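Local coordinates for avirulence protein AvrP123 (Melampsora lini, PDB 5VJJ) that binds zinc ions and acts as a flax-rust effector recognised by the flax resistance protein P, with a possible role in the plant nucleus, at residues G12-L17 against Y54-P59. Residues are numbered along the deposited sequence; the frame is centred on the assembly and turned at random.
Sequences GVVQCL and YMYRCP. With ZN (zinc ion), chain C.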
ATOM      1  N   GLY A  12       3.308   6.639  13.926  1.00 23.55           N
ATOM      2  CA  GLY A  12       2.083   7.095  13.320  1.00 23.11           C
ATOM      3  C   GLY A  12       0.940   6.131  13.566  1.00 24.45           C
ATOM      4  O   GLY A  12       1.082   5.064  14.162  1.00 25.71           O
ATOM      5  N   VAL A  13      -0.233   6.540  13.101  1.00 30.94           N
ATOM      6  CA  VAL A  13      -1.427   5.718  13.163  1.00 29.75           C
ATOM      7  C   VAL A  13      -1.951   5.555  11.744  1.00 30.51           C
ATOM      8  O   VAL A  13      -1.606   6.313  10.836  1.00 32.09           O
ATOM      9  CB  VAL A  13      -2.505   6.321  14.087  1.00 29.69           C
ATOM     10  CG1 VAL A  13      -1.989   6.386  15.520  1.00 29.01           C
ATOM     11  CG2 VAL A  13      -2.911   7.707  13.600  1.00 31.45           C
ATOM     12  N   VAL A  14      -2.790   4.538  11.555  1.00 29.60           N
ATOM     13  CA  VAL A  14      -3.315   4.212  10.236  1.00 30.36           C
ATOM     14  C   VAL A  14      -4.705   3.623  10.409  1.00 29.92           C
ATOM     15  O   VAL A  14      -5.054   3.091  11.466  1.00 31.74           O
ATOM     16  CB  VAL A  14      -2.380   3.234   9.476  1.00 32.06           C
ATOM     17  CG1 VAL A  14      -2.366   1.856  10.139  1.00 28.16           C
ATOM     18  CG2 VAL A  14      -2.771   3.130   8.018  1.00 33.50           C
ATOM     19  N   GLN A  15      -5.509   3.729   9.358  1.00 31.22           N
ATOM     20  CA  GLN A  15      -6.812   3.078   9.331  1.00 31.23           C
ATOM     21  C   GLN A  15      -6.637   1.623   8.906  1.00 30.23           C
ATOM     22  O   GLN A  15      -6.099   1.345   7.830  1.00 30.72           O
ATOM     23  CB  GLN A  15      -7.758   3.812   8.384  1.00 33.41           C
ATOM     24  CG  GLN A  15      -9.180   3.290   8.421  1.00 37.66           C
ATOM     25  CD  GLN A  15     -10.189   4.274   7.852  1.00 39.82           C
ATOM     26  OE1 GLN A  15      -9.890   5.030   6.926  1.00 37.88           O
ATOM     27  NE2 GLN A  15     -11.394   4.271   8.411  1.00 46.39           N
ATOM     28  N   CYS A  16      -7.069   0.701   9.761  1.00 37.78           N
ATOM     29  CA  CYS A  16      -7.039  -0.712   9.422  1.00 34.19           C
ATOM     30  C   CYS A  16      -8.086  -1.013   8.351  1.00 39.38           C
ATOM     31  O   CYS A  16      -8.990  -0.215   8.086  1.00 39.39           O
ATOM     32  CB  CYS A  16      -7.286  -1.566  10.672  1.00 32.81           C
ATOM     33  SG  CYS A  16      -7.454  -3.364  10.383  1.00 34.49           S
ATOM     34  N   LEU A  17      -7.952  -2.182   7.721  1.00 31.34           N
ATOM     35  CA  LEU A  17      -8.921  -2.573   6.704  1.00 30.77           C
ATOM     36  C   LEU A  17     -10.325  -2.689   7.280  1.00 31.49           C
ATOM     37  O   LEU A  17     -11.309  -2.537   6.546  1.00 48.75           O
ATOM     38  CB  LEU A  17      -8.506  -3.889   6.060  1.00 30.18           C
ATOM     39  CG  LEU A  17      -7.189  -3.836   5.288  1.00 36.25           C
ATOM     40  CD1 LEU A  17      -6.791  -5.238   4.860  1.00 31.03           C
ATOM     41  CD2 LEU A  17      -7.301  -2.911   4.089  1.00 31.97           C
ATOM     42  N   TYR A  54       2.143  -1.293   5.344  1.00 23.60           N
ATOM     43  CA  TYR A  54       1.836  -0.780   6.669  1.00 29.15           C
ATOM     44  C   TYR A  54       1.753  -1.942   7.645  1.00 36.84           C
ATOM     45  O   TYR A  54       1.044  -2.919   7.392  1.00 38.16           O
ATOM     46  CB  TYR A  54       0.525   0.009   6.664  1.00 28.28           C
ATOM     47  CG  TYR A  54       0.506   1.140   5.660  1.00 36.36           C
ATOM     48  CD1 TYR A  54       1.167   2.335   5.917  1.00 36.80           C
ATOM     49  CD2 TYR A  54      -0.169   1.012   4.453  1.00 39.58           C
ATOM     50  CE1 TYR A  54       1.155   3.372   4.998  1.00 32.63           C
ATOM     51  CE2 TYR A  54      -0.186   2.042   3.528  1.00 28.85           C
ATOM     52  CZ  TYR A  54       0.475   3.217   3.806  1.00 28.94           C
ATOM     53  OH  TYR A  54       0.459   4.239   2.890  1.00 52.58           O
ATOM     54  N   MET A  55       2.499  -1.836   8.740  1.00 33.22           N
ATOM     55  CA  MET A  55       2.468  -2.798   9.832  1.00 20.70           C
ATOM     56  C   MET A  55       1.838  -2.111  11.034  1.00 21.09           C
ATOM     57  O   MET A  55       2.312  -1.054  11.465  1.00 35.97           O
ATOM     58  CB  MET A  55       3.876  -3.290  10.173  1.00 20.05           C
ATOM     59  CG  MET A  55       4.505  -4.195   9.124  1.00 39.71           C
ATOM     60  SD  MET A  55       3.806  -5.853   9.190  1.00 43.29           S
ATOM     61  CE  MET A  55       5.143  -6.809   8.489  1.00 56.33           C
ATOM     62  N   TYR A  56       0.773  -2.699  11.569  1.00 20.75           N
ATOM     63  CA  TYR A  56       0.090  -2.107  12.705  1.00 23.47           C
ATOM     64  C   TYR A  56      -0.523  -3.206  13.562  1.00 34.74           C
ATOM     65  O   TYR A  56      -0.527  -4.385  13.201  1.00 27.60           O
ATOM     66  CB  TYR A  56      -0.972  -1.110  12.243  1.00 52.96           C
ATOM     67  CG  TYR A  56      -1.849  -1.644  11.142  1.00 32.57           C
ATOM     68  CD1 TYR A  56      -1.535  -1.421   9.811  1.00 32.75           C
ATOM     69  CD2 TYR A  56      -2.993  -2.373  11.433  1.00 26.65           C
ATOM     70  CE1 TYR A  56      -2.338  -1.907   8.800  1.00 28.60           C
ATOM     71  CE2 TYR A  56      -3.798  -2.856  10.432  1.00 34.51           C
ATOM     72  CZ  TYR A  56      -3.471  -2.623   9.117  1.00 38.84           C
ATOM     73  OH  TYR A  56      -4.281  -3.115   8.111  1.00 23.66           O
ATOM     74  N   ARG A  57      -1.033  -2.797  14.721  1.00 21.38           N
ATOM     75  CA  ARG A  57      -1.631  -3.689  15.710  1.00 22.79           C
ATOM     76  C   ARG A  57      -3.033  -3.158  15.991  1.00 21.87           C
ATOM     77  O   ARG A  57      -3.209  -2.289  16.843  1.00 22.29           O
ATOM     78  CB  ARG A  57      -0.782  -3.746  16.981  1.00 22.50           C
ATOM     79  CG  ARG A  57      -1.313  -4.681  18.070  1.00 34.27           C
ATOM     80  CD  ARG A  57      -0.847  -6.109  17.852  1.00 43.67           C
ATOM     81  NE  ARG A  57       0.555  -6.291  18.220  1.00 49.06           N
ATOM     82  CZ  ARG A  57       0.981  -6.779  19.385  1.00 60.90           C
ATOM     83  NH1 ARG A  57       0.121  -7.156  20.326  1.00 37.23           N
ATOM     84  NH2 ARG A  57       2.281  -6.898  19.608  1.00 52.14           N
ATOM     85  N   CYS A  58      -4.025  -3.675  15.273  1.00 30.43           N
ATOM     86  CA  CYS A  58      -5.385  -3.159  15.405  1.00 25.13           C
ATOM     87  C   CYS A  58      -5.993  -3.594  16.734  1.00 24.06           C
ATOM     88  O   CYS A  58      -5.902  -4.774  17.094  1.00 23.60           O
ATOM     89  CB  CYS A  58      -6.259  -3.652  14.256  1.00 34.59           C
ATOM     90  SG  CYS A  58      -7.954  -3.027  14.324  1.00 35.16           S
ATOM     91  N   PRO A  59      -6.640  -2.690  17.479  1.00 23.72           N
ATOM     92  CA  PRO A  59      -7.280  -3.114  18.738  1.00 23.69           C
ATOM     93  C   PRO A  59      -8.322  -4.193  18.537  1.00 23.84           C
ATOM     94  O   PRO A  59      -8.588  -4.970  19.462  1.00 35.87           O
ATOM     95  CB  PRO A  59      -7.909  -1.819  19.268  1.00 24.93           C
ATOM     96  CG  PRO A  59      -8.105  -0.977  18.060  1.00 25.89           C
ATOM     97  CD  PRO A  59      -6.928  -1.279  17.173  1.00 30.55           C
TER
HETATM   98 ZN    ZN C 201      -8.794  -3.816  12.285  1.00 30.01          ZN
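A zinc ion, rather than any hydrogen bond, ties these two strand ends together: C16 SG binds the metal at 2.4 Å and C58 SG binds it at 2.3 Å. Both sulfurs stand anti to their backbone N (chi1 174° in C16), which swings each sulfur toward the same ion. As ligands of one metal, C16 SG and C58 SG lie 4.0 Å apart. Cysteine suits the place because its soft sulfur, normally a thiolate when bound, is a strong zinc ligand; C18 and C61 complete the four-cysteine site.

Next to the metal site, the buried ring of Y56 lies between the two segments. With CG between the backbone N and the carbonyl carbon (chi1 47°), the ring is turned to meet both V14 and C16. Y56 CE2 is 3.7 Å from C16 SG, an oblique sulfur-aromatic contact in which the sulfur lies 72° off the ring normal. At the other flank, V14 CG1 approaches Y56 CD1 to 3.4 Å; the two side chains cross at about a right angle, and valine, branched at CB, sets this methyl directly against the ring as an apolar partner. Tyrosine brings a flat apolar ring that also ends in a polar group: its OH is hydrogen-bonded to H66 ND1 on strand 64-69, while L17 N stays 3.8 Å from Y56 OH without a hydrogen bond.

The contact thus joins two separate antiparallel sheets, strand 13-15 pairing with 21-23, and strand 51-58 lying between 29-30 and 64-69, while Y56 also touches A22 and R64.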